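Local coordinates for uncharacterized protein (Sulfolobus solfataricus P2, PDB 2QS7) that is of unknown function but belongs to the DsrE/DsrF-like family and is a putative oxidoreductase, possibly acting in sulfur chemistry, as in relatives, at residues K8-I13 against G138-F143; I12-G17 against L41-W46; K21-G26 against M82-W87; V25-S30 against H88-Q93; V102-T107 against E121-V126. One frame throughout, in Å; residues are numbered along the deposited sequence.

Contact 1: K8-I13 against G138-F143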
# COMPACT_ATOMS: atom_id res chain seq x y z
N LYS A 8 -5.68 -18.44 11.58
CA LYS A 8 -5.55 -17.07 11.11
C LYS A 8 -4.61 -17.02 9.92
O LYS A 8 -3.62 -17.75 9.86
CB LYS A 8 -5.02 -16.17 12.22
CG LYS A 8 -5.95 -16.07 13.45
CD LYS A 8 -5.46 -14.93 14.36
CE LYS A 8 -6.46 -14.57 15.45
NZ LYS A 8 -6.99 -15.75 16.17
N LYS A 9 -4.87 -16.11 9.00
CA LYS A 9 -4.07 -16.03 7.78
C LYS A 9 -3.76 -14.62 7.41
O LYS A 9 -4.61 -13.74 7.54
CB LYS A 9 -4.90 -16.70 6.67
CG LYS A 9 -4.27 -16.74 5.31
CD LYS A 9 -5.06 -17.74 4.37
CE LYS A 9 -6.46 -17.32 4.09
NZ LYS A 9 -7.09 -18.13 3.00
N LEU A 10 -2.54 -14.42 6.96
CA LEU A 10 -2.05 -13.16 6.44
C LEU A 10 -1.44 -13.40 5.05
O LEU A 10 -0.60 -14.27 4.88
CB LEU A 10 -0.95 -12.62 7.34
CG LEU A 10 -0.26 -11.33 6.90
CD1 LEU A 10 -1.23 -10.15 6.84
CD2 LEU A 10 0.92 -11.03 7.86
N SER A 11 -1.86 -12.60 4.08
CA SER A 11 -1.32 -12.68 2.74
C SER A 11 -0.83 -11.30 2.35
O SER A 11 -1.49 -10.29 2.58
CB SER A 11 -2.37 -13.21 1.76
OG SER A 11 -2.90 -14.51 2.16
N ILE A 12 0.34 -11.25 1.74
CA ILE A 12 0.93 -9.97 1.37
C ILE A 12 1.43 -10.00 -0.05
O ILE A 12 2.13 -10.94 -0.44
CB ILE A 12 2.17 -9.65 2.26
CG1 ILE A 12 1.81 -9.70 3.74
CG2 ILE A 12 2.79 -8.26 1.87
CD1 ILE A 12 3.04 -9.41 4.65
N ILE A 13 1.03 -8.97 -0.82
CA ILE A 13 1.54 -8.76 -2.17
C ILE A 13 2.73 -7.85 -1.97
O ILE A 13 2.61 -6.68 -1.55
CB ILE A 13 0.55 -8.11 -3.14
CG1 ILE A 13 -0.67 -8.99 -3.31
CG2 ILE A 13 1.20 -7.82 -4.52
CD1 ILE A 13 -1.81 -8.33 -4.15
N GLY A 138 -10.43 -14.81 2.70
CA GLY A 138 -10.81 -15.10 4.06
C GLY A 138 -9.82 -14.65 5.12
O GLY A 138 -10.15 -14.71 6.28
N GLY A 139 -8.64 -14.19 4.75
CA GLY A 139 -7.68 -13.71 5.76
C GLY A 139 -7.42 -12.21 5.59
O GLY A 139 -8.06 -11.55 4.77
N THR A 140 -6.44 -11.70 6.32
CA THR A 140 -6.02 -10.33 6.17
C THR A 140 -5.11 -10.29 4.99
O THR A 140 -4.24 -11.16 4.85
CB THR A 140 -5.32 -9.90 7.45
OG1 THR A 140 -6.32 -9.88 8.47
CG2 THR A 140 -4.70 -8.56 7.30
N THR A 141 -5.29 -9.30 4.12
CA THR A 141 -4.46 -9.15 2.89
C THR A 141 -3.99 -7.74 2.74
O THR A 141 -4.77 -6.82 2.96
CB THR A 141 -5.24 -9.56 1.61
OG1 THR A 141 -5.80 -10.88 1.77
CG2 THR A 141 -4.33 -9.57 0.41
N LEU A 142 -2.70 -7.60 2.45
CA LEU A 142 -2.00 -6.29 2.34
C LEU A 142 -1.25 -6.20 1.05
O LEU A 142 -0.77 -7.22 0.54
CB LEU A 142 -0.97 -6.14 3.45
CG LEU A 142 -1.47 -6.30 4.90
CD1 LEU A 142 -0.28 -6.30 5.81
CD2 LEU A 142 -2.50 -5.25 5.29
N PHE A 143 -1.15 -4.98 0.52
CA PHE A 143 -0.35 -4.66 -0.66
C PHE A 143 0.71 -3.69 -0.16
O PHE A 143 0.38 -2.58 0.35
CB PHE A 143 -1.22 -4.01 -1.74
CG PHE A 143 -0.49 -3.72 -3.02
CD1 PHE A 143 0.34 -2.59 -3.14
CD2 PHE A 143 -0.61 -4.56 -4.10
CE1 PHE A 143 0.98 -2.33 -4.32
CE2 PHE A 143 0.04 -4.32 -5.27
CZ PHE A 143 0.83 -3.22 -5.40
O HOH W 1 -5.08 -13.70 3.52
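I13 and F143 close one end of this parallel strand pair. The methyl CG2 of I13 comes within 3.8 Å of F143 CD2, the side chains crossing obliquely. L10, I12, T140 and L142 point to the face turned to helix 19-34, the one opposite I13 and F143. With its CG placed trans to the backbone N (chi1 176°), L10 leans across, its CD1 meeting T140 CG2 at 3.8 Å and L142 CD1 at 4.1 Å. The leucine and isoleucine side chains suit this face because L28 of that helix packs against I12 and L142. S11 and T141 share the other face: a water accepts from S11 OG, 2.7 Å away, and donates to the T140 carbonyl, while S11 OG also pairs with N40. At the N-terminal end K9 lays its chain alongside G138 and G139, CE 3.9 Å from G139 N, and its amine reaches the carbonyls of R135 and E137. A side chain on G139 would run into K9 O. Four backbone bonds join the strands, the straightest being I13 N to L142 O at 170°. This is the parallel pairing of the first strand with the outermost last one in a DsrE-type α/β sheet.

Contact 2: I12-G17 against L41-W46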
# COMPACT_ATOMS: atom_id res chain seq x y z
N ILE A 12 0.34 -11.25 1.74
CA ILE A 12 0.93 -9.97 1.37
C ILE A 12 1.43 -10.00 -0.05
O ILE A 12 2.13 -10.94 -0.44
CB ILE A 12 2.17 -9.65 2.26
CG1 ILE A 12 1.81 -9.70 3.74
CG2 ILE A 12 2.79 -8.26 1.87
CD1 ILE A 12 3.04 -9.41 4.65
N ILE A 13 1.03 -8.97 -0.82
CA ILE A 13 1.54 -8.76 -2.17
C ILE A 13 2.73 -7.85 -1.97
O ILE A 13 2.61 -6.68 -1.55
CB ILE A 13 0.55 -8.11 -3.14
CG1 ILE A 13 -0.67 -8.99 -3.31
CG2 ILE A 13 1.20 -7.82 -4.52
CD1 ILE A 13 -1.81 -8.33 -4.15
N VAL A 14 3.91 -8.41 -2.20
CA VAL A 14 5.17 -7.67 -2.01
C VAL A 14 5.51 -7.08 -3.34
O VAL A 14 6.18 -7.71 -4.18
CB VAL A 14 6.32 -8.57 -1.49
CG1 VAL A 14 7.57 -7.73 -1.19
CG2 VAL A 14 5.87 -9.36 -0.23
N PHE A 15 5.00 -5.87 -3.57
CA PHE A 15 5.24 -5.13 -4.81
C PHE A 15 6.51 -4.32 -4.79
O PHE A 15 7.24 -4.20 -5.82
CB PHE A 15 4.05 -4.19 -5.02
CG PHE A 15 4.23 -3.20 -6.12
CD1 PHE A 15 3.89 -3.51 -7.41
CD2 PHE A 15 4.76 -1.95 -5.86
CE1 PHE A 15 4.08 -2.60 -8.40
CE2 PHE A 15 4.91 -1.06 -6.85
CZ PHE A 15 4.59 -1.37 -8.12
N SER A 16 6.76 -3.71 -3.62
CA SER A 16 7.92 -2.81 -3.46
C SER A 16 9.24 -3.55 -3.31
O SER A 16 9.28 -4.72 -2.93
CB SER A 16 7.69 -1.88 -2.27
OG SER A 16 6.47 -1.17 -2.43
N GLY A 17 10.33 -2.86 -3.65
CA GLY A 17 11.65 -3.44 -3.59
C GLY A 17 12.68 -2.63 -2.81
O GLY A 17 13.83 -2.98 -2.83
N LEU A 41 3.18 -15.08 0.91
CA LEU A 41 3.82 -13.92 0.31
C LEU A 41 3.82 -14.09 -1.19
O LEU A 41 4.19 -15.15 -1.71
CB LEU A 41 5.25 -13.76 0.80
CG LEU A 41 5.44 -13.66 2.33
CD1 LEU A 41 6.96 -13.66 2.66
CD2 LEU A 41 4.76 -12.44 2.89
N PHE A 42 3.43 -13.03 -1.89
CA PHE A 42 3.42 -13.01 -3.35
C PHE A 42 4.31 -11.88 -3.84
O PHE A 42 3.97 -10.70 -3.73
CB PHE A 42 2.02 -12.82 -3.88
CG PHE A 42 1.93 -12.89 -5.38
CD1 PHE A 42 2.17 -14.07 -6.03
CD2 PHE A 42 1.61 -11.78 -6.13
CE1 PHE A 42 2.08 -14.12 -7.41
CE2 PHE A 42 1.51 -11.85 -7.48
CZ PHE A 42 1.74 -13.00 -8.11
N PHE A 43 5.48 -12.25 -4.39
CA PHE A 43 6.43 -11.26 -4.86
C PHE A 43 6.17 -10.91 -6.30
O PHE A 43 6.19 -11.78 -7.16
CB PHE A 43 7.85 -11.73 -4.67
CG PHE A 43 8.27 -11.79 -3.25
CD1 PHE A 43 7.91 -12.87 -2.47
CD2 PHE A 43 9.03 -10.78 -2.68
CE1 PHE A 43 8.29 -12.96 -1.13
CE2 PHE A 43 9.42 -10.86 -1.32
CZ PHE A 43 9.03 -11.96 -0.55
N THR A 44 5.96 -9.63 -6.55
CA THR A 44 5.62 -9.15 -7.87
C THR A 44 6.36 -7.86 -8.15
O THR A 44 6.86 -7.20 -7.24
CB THR A 44 4.08 -8.98 -7.97
OG1 THR A 44 3.73 -8.77 -9.34
CG2 THR A 44 3.57 -7.80 -7.10
N PHE A 45 6.49 -7.51 -9.41
CA PHE A 45 7.22 -6.31 -9.81
C PHE A 45 8.54 -6.15 -9.09
O PHE A 45 9.40 -7.01 -9.20
CB PHE A 45 6.32 -5.06 -9.67
CG PHE A 45 5.34 -4.91 -10.79
CD1 PHE A 45 4.13 -5.61 -10.79
CD2 PHE A 45 5.66 -4.12 -11.91
CE1 PHE A 45 3.23 -5.51 -11.87
CE2 PHE A 45 4.78 -4.01 -12.99
CZ PHE A 45 3.57 -4.70 -12.98
N TRP A 46 8.70 -5.08 -8.34
CA TRP A 46 9.99 -4.77 -7.72
C TRP A 46 10.37 -5.75 -6.64
O TRP A 46 11.55 -6.01 -6.39
CB TRP A 46 9.96 -3.35 -7.17
CG TRP A 46 9.41 -2.38 -8.14
CD1 TRP A 46 8.33 -1.57 -7.96
CD2 TRP A 46 9.87 -2.16 -9.47
NE1 TRP A 46 8.12 -0.83 -9.10
CE2 TRP A 46 9.04 -1.18 -10.04
CE3 TRP A 46 10.91 -2.69 -10.24
CZ2 TRP A 46 9.22 -0.71 -11.35
CZ3 TRP A 46 11.08 -2.25 -11.53
CH2 TRP A 46 10.24 -1.25 -12.08
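V14 fits its isopropyl knob against the flat side of F43, its CB 4.1 Å from the ring centroid, a CH-pi contact. Beside it, L41 CD2 nestles against I12, 3.9 Å from CB. T44 CG2, just past the strand end on the I13 side, is the bump: it presses on I13 CG2 at 3.5 Å and meets the edge of the F15 ring. F15 is the wedge. Swung trans to its backbone N (chi1 170°), its ring enters the notch between F45 and W46; CE1 comes 3.6 Å from F45 CG, while the W46 pyrrole edge points at its face in an offset T-shaped pair, planes 75° apart. Trimming F15 to an alanine would probably open a gap between F45 and W46 and leave the W46 edge without the face it meets. Glycine suits position G17, since a CB would come too close to W46 O. T44 N to V14 O (3.1 Å) is the last of three strand bonds. W46 NE1 pairs with D20 of the third subunit. The two strands are the ends of a beta-alpha-beta unit whose helix 19-34 packs on I12 and V14, while helix 87-97 reaches L41 and F43.

Contact 3: K21-G26 against M82-W87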
# COMPACT_ATOMS: atom_id res chain seq x y z
N LYS A 21 10.66 -0.97 2.78
CA LYS A 21 9.40 -1.71 2.63
C LYS A 21 9.61 -3.21 2.80
O LYS A 21 8.73 -3.92 3.27
CB LYS A 21 8.70 -1.36 1.33
CG LYS A 21 8.22 0.09 1.32
CD LYS A 21 6.90 0.26 0.58
CE LYS A 21 6.47 1.72 0.49
NZ LYS A 21 5.23 1.94 -0.36
N LEU A 22 10.78 -3.70 2.46
CA LEU A 22 11.06 -5.12 2.62
C LEU A 22 11.19 -5.47 4.09
O LEU A 22 10.82 -6.57 4.48
CB LEU A 22 12.31 -5.52 1.82
CG LEU A 22 12.18 -5.50 0.29
CD1 LEU A 22 13.55 -5.56 -0.39
CD2 LEU A 22 11.25 -6.62 -0.18
N MSE A 23 11.71 -4.56 4.93
CA MSE A 23 11.81 -4.84 6.38
C MSE A 23 10.47 -5.16 7.03
O MSE A 23 10.37 -6.15 7.73
CB MSE A 23 12.52 -3.70 7.12
CG MSE A 23 14.06 -3.70 7.02
SE MSE A 23 14.89 -5.36 7.66
CE MSE A 23 13.76 -5.81 9.23
N PRO A 24 9.45 -4.29 6.86
CA PRO A 24 8.10 -4.59 7.32
C PRO A 24 7.61 -5.96 6.85
O PRO A 24 6.91 -6.66 7.59
CB PRO A 24 7.26 -3.50 6.65
CG PRO A 24 8.13 -2.43 6.36
CD PRO A 24 9.54 -2.94 6.29
N VAL A 25 7.88 -6.32 5.59
CA VAL A 25 7.49 -7.65 5.08
C VAL A 25 8.11 -8.73 5.96
O VAL A 25 7.43 -9.62 6.41
CB VAL A 25 7.92 -7.87 3.61
CG1 VAL A 25 7.79 -9.38 3.21
CG2 VAL A 25 7.08 -6.96 2.69
N GLY A 26 9.40 -8.60 6.25
CA GLY A 26 10.08 -9.55 7.13
C GLY A 26 9.51 -9.59 8.56
O GLY A 26 9.33 -10.66 9.14
N MSE A 82 21.88 -3.27 16.47
CA MSE A 82 21.10 -4.27 17.20
C MSE A 82 21.31 -5.68 16.61
O MSE A 82 20.79 -6.66 17.15
CB MSE A 82 19.61 -3.96 17.15
CG MSE A 82 19.08 -2.87 18.06
SE MSE A 82 17.18 -2.61 17.58
CE MSE A 82 16.43 -4.45 17.73
N LYS A 83 22.05 -5.77 15.50
CA LYS A 83 22.27 -7.04 14.79
C LYS A 83 20.92 -7.58 14.36
O LYS A 83 20.65 -8.78 14.46
CB LYS A 83 23.01 -8.05 15.66
CG LYS A 83 24.33 -7.53 16.21
CD LYS A 83 24.98 -8.54 17.11
CE LYS A 83 26.25 -7.99 17.71
NZ LYS A 83 26.83 -8.93 18.69
N TYR A 84 20.07 -6.69 13.87
CA TYR A 84 18.75 -7.07 13.47
C TYR A 84 18.87 -7.88 12.17
O TYR A 84 19.58 -7.46 11.26
CB TYR A 84 17.87 -5.83 13.33
CG TYR A 84 16.43 -6.15 13.60
CD1 TYR A 84 15.95 -6.16 14.91
CD2 TYR A 84 15.56 -6.49 12.57
CE1 TYR A 84 14.62 -6.49 15.19
CE2 TYR A 84 14.23 -6.83 12.83
CZ TYR A 84 13.77 -6.82 14.14
OH TYR A 84 12.46 -7.15 14.39
N PRO A 85 18.23 -9.06 12.09
CA PRO A 85 18.33 -9.87 10.85
C PRO A 85 17.83 -9.16 9.60
O PRO A 85 16.99 -8.25 9.71
CB PRO A 85 17.42 -11.08 11.12
CG PRO A 85 17.10 -11.07 12.57
CD PRO A 85 17.42 -9.72 13.13
N MSE A 86 18.34 -9.55 8.43
CA MSE A 86 17.90 -9.00 7.15
C MSE A 86 16.48 -9.52 6.89
O MSE A 86 16.09 -10.58 7.39
CB MSE A 86 18.86 -9.43 6.02
CG MSE A 86 20.34 -9.08 6.29
SE MSE A 86 21.70 -9.65 4.93
CE MSE A 86 21.58 -8.22 3.65
N TRP A 87 15.73 -8.77 6.09
CA TRP A 87 14.36 -9.14 5.81
C TRP A 87 14.18 -10.57 5.32
O TRP A 87 13.23 -11.26 5.73
CB TRP A 87 13.77 -8.14 4.82
CG TRP A 87 14.26 -8.29 3.43
CD1 TRP A 87 15.31 -7.67 2.86
CD2 TRP A 87 13.68 -9.13 2.43
NE1 TRP A 87 15.43 -8.07 1.55
CE2 TRP A 87 14.44 -8.97 1.27
CE3 TRP A 87 12.57 -9.98 2.41
CZ2 TRP A 87 14.15 -9.63 0.08
CZ3 TRP A 87 12.29 -10.66 1.23
CH2 TRP A 87 13.09 -10.48 0.08
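W87 takes the crowded position for its first torsion (chi1 74°), CG lying between the backbone N and the carbonyl carbon, and this lays one face of the indole against L22. L22 CB stands 3.8 Å from the centroid of the pyrrole ring and only 9° off its normal, a CH-pi contact almost straight over the ring, while L22 CD1 lies 3.7 Å from NE1 and reaches on to CE2. The plain aliphatic surface of leucine suits this flat partner. M23, present as selenomethionine, leaves its helix pointing away from the loop; bends at chi2 and chi3 fold its end back, bringing SE to 3.8 Å from W87 N and CE to 3.8 Å from Y84 CE2. A flexible, unbranched chain is what such a detour requires.

The surroundings are an irregular connection between two helices. K83, with positive phi, closes helix 72-81 as the C-prime residue of a Schellman motif, and M86 is the N-cap of helix 87-97, so W87 enters that helix directly against helix 19-34. G26 gives the room: its CA is 3.8 Å from W87 O, and a CB would sit tightly against that oxygen. A serine in place of W87 would probably leave L22 without its flat partner and open a gap toward F43 and I51, which the indole also touches. Y84 turns to the second subunit, where its ring meets F111 of that chain edge-to-face.

Contact 4: V25-S30 against H88-Q93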
# COMPACT_ATOMS: atom_id res chain seq x y z
N VAL A 25 7.88 -6.32 5.59
CA VAL A 25 7.49 -7.65 5.08
C VAL A 25 8.11 -8.73 5.96
O VAL A 25 7.43 -9.62 6.41
CB VAL A 25 7.92 -7.87 3.61
CG1 VAL A 25 7.79 -9.38 3.21
CG2 VAL A 25 7.08 -6.96 2.69
N GLY A 26 9.40 -8.60 6.25
CA GLY A 26 10.08 -9.55 7.13
C GLY A 26 9.51 -9.59 8.56
O GLY A 26 9.33 -10.66 9.14
N ILE A 27 9.23 -8.42 9.11
CA ILE A 27 8.76 -8.29 10.48
C ILE A 27 7.32 -8.80 10.58
O ILE A 27 6.97 -9.50 11.51
CB ILE A 27 8.88 -6.82 10.98
CG1 ILE A 27 10.35 -6.41 11.09
CG2 ILE A 27 8.19 -6.65 12.33
CD1 ILE A 27 10.53 -4.93 11.19
N LEU A 28 6.48 -8.46 9.62
CA LEU A 28 5.11 -8.98 9.62
C LEU A 28 5.13 -10.49 9.50
O LEU A 28 4.39 -11.18 10.18
CB LEU A 28 4.33 -8.43 8.44
CG LEU A 28 3.74 -7.05 8.62
CD1 LEU A 28 3.54 -6.40 7.27
CD2 LEU A 28 2.41 -7.17 9.40
N THR A 29 5.93 -11.01 8.57
CA THR A 29 5.96 -12.44 8.34
C THR A 29 6.41 -13.18 9.58
O THR A 29 5.81 -14.16 9.98
CB THR A 29 6.88 -12.78 7.18
OG1 THR A 29 6.37 -12.13 6.01
CG2 THR A 29 6.92 -14.29 6.94
N SER A 30 7.48 -12.68 10.18
CA SER A 30 8.10 -13.29 11.34
C SER A 30 7.16 -13.28 12.53
O SER A 30 6.97 -14.29 13.21
CB SER A 30 9.38 -12.52 11.69
OG SER A 30 10.18 -13.22 12.62
N HIS A 88 15.05 -11.01 4.42
CA HIS A 88 14.92 -12.36 3.87
C HIS A 88 15.24 -13.44 4.88
O HIS A 88 14.72 -14.53 4.77
CB HIS A 88 15.72 -12.55 2.59
CG HIS A 88 17.16 -12.20 2.73
ND1 HIS A 88 18.10 -13.07 3.23
CD2 HIS A 88 17.83 -11.06 2.42
CE1 HIS A 88 19.28 -12.49 3.23
NE2 HIS A 88 19.15 -11.26 2.74
N GLN A 89 16.12 -13.15 5.84
CA GLN A 89 16.44 -14.08 6.90
C GLN A 89 15.23 -14.24 7.80
O GLN A 89 14.93 -15.33 8.24
CB GLN A 89 17.63 -13.60 7.71
CG GLN A 89 18.91 -13.53 6.88
CD GLN A 89 20.09 -12.98 7.65
OE1 GLN A 89 19.95 -12.18 8.58
NE2 GLN A 89 21.27 -13.41 7.25
N LEU A 90 14.52 -13.15 8.05
CA LEU A 90 13.29 -13.21 8.83
C LEU A 90 12.26 -14.08 8.12
O LEU A 90 11.54 -14.85 8.77
CB LEU A 90 12.73 -11.81 9.11
CG LEU A 90 13.50 -10.87 10.05
CD1 LEU A 90 12.87 -9.48 10.05
CD2 LEU A 90 13.61 -11.41 11.48
N VAL A 91 12.18 -13.98 6.80
CA VAL A 91 11.22 -14.80 6.07
C VAL A 91 11.61 -16.30 6.13
O VAL A 91 10.77 -17.17 6.47
CB VAL A 91 11.02 -14.32 4.63
CG1 VAL A 91 10.08 -15.27 3.87
CG2 VAL A 91 10.46 -12.90 4.66
N GLN A 92 12.88 -16.59 5.88
CA GLN A 92 13.34 -17.96 5.90
C GLN A 92 13.18 -18.58 7.28
O GLN A 92 12.77 -19.73 7.40
CB GLN A 92 14.79 -18.08 5.39
CG GLN A 92 15.37 -19.50 5.43
CD GLN A 92 14.47 -20.58 4.80
OE1 GLN A 92 14.15 -21.59 5.45
NE2 GLN A 92 14.04 -20.36 3.56
N GLN A 93 13.49 -17.82 8.32
CA GLN A 93 13.33 -18.32 9.70
C GLN A 93 11.86 -18.57 9.97
O GLN A 93 11.50 -19.53 10.63
CB GLN A 93 13.90 -17.35 10.74
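L90 rests on one face of the flat peptide that joins G26 to I27. Its CD1 hangs over the middle of that group, 3.7 Å from G26 C and 3.9 Å from I27 N, and its CB covers the oxygen end of the same face, 3.6 Å from G26 O. The next flat group back along the helix, the V25 carbonyl, is gripped twice by T29: OG1, at 2.8 Å, and the backbone N of T29 reach V25 O from opposite faces of its plane. That bond turns the threonine hydroxyl inward to its own helix, a common way of settling such a group in a buried place.

The two helices run nearly parallel, their axes 19° apart and 7.9 Å at closest approach, and they lie side by side on one face of the parallel sheet, in the manner of a three-layer α/β/α fold. Glycine is what permits so short a spacing: a CB on G26 would sit tightly against L90 CD1. L90, with CG trans to its carbonyl carbon (chi1 -68°), spreads its two methyls along helix 19-34, CD1 to I27 CG1 at 4.1 Å and CD2 to S30 OG at 4.0 Å. The small serine leaves space for that second methyl. V91 packs more loosely, CG2 lying 4.2 Å from G26 CA, and with T29 it faces the sheet, where both meet L41. On the outer side I27 touches T107 of the second subunit.

Contact 5: V102-T107 against E121-V126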
# COMPACT_ATOMS: atom_id res chain seq x y z
N VAL A 102 6.02 -18.84 -0.06
CA VAL A 102 6.56 -17.77 -0.87
C VAL A 102 6.28 -18.08 -2.31
O VAL A 102 6.69 -19.12 -2.82
CB VAL A 102 8.07 -17.65 -0.63
CG1 VAL A 102 8.72 -16.60 -1.52
CG2 VAL A 102 8.31 -17.34 0.85
N PHE A 103 5.56 -17.17 -2.95
CA PHE A 103 5.19 -17.29 -4.35
C PHE A 103 5.80 -16.15 -5.16
O PHE A 103 5.94 -15.05 -4.68
CB PHE A 103 3.67 -17.20 -4.49
CG PHE A 103 2.94 -18.30 -3.79
CD1 PHE A 103 2.85 -19.56 -4.36
CD2 PHE A 103 2.40 -18.10 -2.55
CE1 PHE A 103 2.20 -20.59 -3.71
CE2 PHE A 103 1.75 -19.11 -1.90
CZ PHE A 103 1.64 -20.37 -2.49
N ALA A 104 6.12 -16.46 -6.41
CA ALA A 104 6.64 -15.52 -7.36
C ALA A 104 5.59 -15.32 -8.44
O ALA A 104 4.99 -16.27 -8.91
CB ALA A 104 7.99 -16.07 -8.00
N CYS A 105 5.38 -14.07 -8.82
CA CYS A 105 4.43 -13.67 -9.84
C CYS A 105 4.90 -14.01 -11.25
O CYS A 105 5.91 -13.48 -11.71
CB CYS A 105 4.28 -12.16 -9.76
SG CYS A 105 3.36 -11.40 -11.11
N SER A 106 4.14 -14.84 -11.95
CA SER A 106 4.52 -15.26 -13.29
C SER A 106 4.47 -14.13 -14.32
O SER A 106 5.27 -14.14 -15.24
CB SER A 106 3.65 -16.43 -13.74
OG SER A 106 2.29 -16.09 -13.69
N THR A 107 3.57 -13.16 -14.17
CA THR A 107 3.46 -12.06 -15.14
C THR A 107 4.67 -11.13 -15.13
O THR A 107 5.24 -10.81 -16.17
CB THR A 107 2.18 -11.24 -14.93
OG1 THR A 107 1.07 -12.11 -15.05
CG2 THR A 107 2.03 -10.14 -15.99
N GLU A 121 16.05 -19.92 -3.56
CA GLU A 121 15.62 -21.29 -3.29
C GLU A 121 14.35 -21.37 -2.46
O GLU A 121 13.58 -22.31 -2.59
CB GLU A 121 16.72 -22.06 -2.53
CG GLU A 121 18.06 -22.15 -3.28
CD GLU A 121 17.99 -22.95 -4.58
OE1 GLU A 121 17.03 -23.74 -4.75
OE2 GLU A 121 18.92 -22.81 -5.42
N PHE A 122 14.13 -20.36 -1.63
CA PHE A 122 13.00 -20.36 -0.74
C PHE A 122 11.66 -20.05 -1.41
O PHE A 122 10.66 -20.01 -0.74
CB PHE A 122 13.31 -19.47 0.48
CG PHE A 122 13.09 -17.99 0.29
CD1 PHE A 122 13.07 -17.39 -0.96
CD2 PHE A 122 13.01 -17.17 1.40
CE1 PHE A 122 12.88 -16.02 -1.08
CE2 PHE A 122 12.84 -15.79 1.27
CZ PHE A 122 12.78 -15.23 0.03
N VAL A 123 11.67 -19.82 -2.72
CA VAL A 123 10.41 -19.61 -3.45
C VAL A 123 9.79 -20.98 -3.62
O VAL A 123 10.43 -21.92 -4.11
CB VAL A 123 10.64 -18.97 -4.82
CG1 VAL A 123 9.36 -18.98 -5.67
CG2 VAL A 123 11.23 -17.55 -4.64
N ASP A 124 8.55 -21.10 -3.21
CA ASP A 124 7.82 -22.35 -3.28
C ASP A 124 7.18 -22.58 -4.64
O ASP A 124 7.14 -23.69 -5.12
CB ASP A 124 6.75 -22.36 -2.17
CG ASP A 124 7.39 -22.34 -0.80
OD1 ASP A 124 8.19 -23.26 -0.54
OD2 ASP A 124 7.17 -21.39 -0.01
N ASP A 125 6.67 -21.54 -5.28
CA ASP A 125 6.03 -21.75 -6.56
C ASP A 125 5.89 -20.44 -7.31
O ASP A 125 6.00 -19.38 -6.74
CB ASP A 125 4.64 -22.37 -6.36
CG ASP A 125 4.16 -23.16 -7.58
OD1 ASP A 125 4.84 -23.13 -8.65
OD2 ASP A 125 3.10 -23.82 -7.46
N VAL A 126 5.65 -20.56 -8.62
CA VAL A 126 5.44 -19.44 -9.53
C VAL A 126 3.98 -19.53 -9.89
O VAL A 126 3.54 -20.58 -10.37
CB VAL A 126 6.30 -19.52 -10.82
CG1 VAL A 126 5.80 -18.53 -11.87
CG2 VAL A 126 7.76 -19.26 -10.50
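V102 is the densely packed end of the contact. Its CB lies 3.5 Å from F122 O, and its CG1 lies aslant against the F122 ring and meets V123 CG2. Polar bonds close the same spot from both ends of the residue. V102 N gives a nearly straight bond, 2.8 Å long and 171° at the hydrogen, to D124 OD2, which takes it on the anti lone pair, and D124 N returns a bond of 2.7 Å to V102 O. Aspartate suits this place because its short carboxylate bends back to a strand amide; its other oxygen, OD1, forms a salt bridge with K95, which probably fixes the rotation of the group. Though doubly bonded to V102, D124 lies at the solvent margin.

Further along, on the face that carries A104 and V126, alanine is small enough for V123 CG1 and V126 CG2 to lie 4.0 and 4.1 Å from A104 CB. V126 CG1, standing trans to its own backbone N (chi1 166°), also meets S106 CB at 3.5 Å.

The side of D125 and F103 is looser. D125 N makes only a weak bond, 3.5 Å, to V102 O, and the aliphatic CB of D125 lies aslant against F103 CD1 while its partly exposed carboxylate bends back to V126 N. A104 N to D125 O, 2.9 Å and in the carbonyl plane, resumes regular pairing: this is the second strand of a beta-alpha-beta unit joining the first as the short, outermost parallel strand of the sheet.

How the contacts relate
Contacts 1, 2 and 5 lie across one parallel sheet, ordered 125-127, 99-105, 38-43, 9-14, 140-143. Contacts 1 and 2 share I12 and I13 on strand 9-14, their centres 13 Å apart, and contact 5 joins contact 2 through the pairing of strands 38-43 and 99-105, centres 10 Å apart. Contacts 3 and 4, centres 7 Å apart, lie beside helix 19-34 over one face, contact 3 through the loop that leads into helix 87-97. Contact 1 joins the two chain ends around the rest, and contact 5 comes last before strand 140-143. Contacts 1, 3 and 4 also touch the second subunit and contacts 1 and 2 the third, so the same elements serve fold and trimer interface.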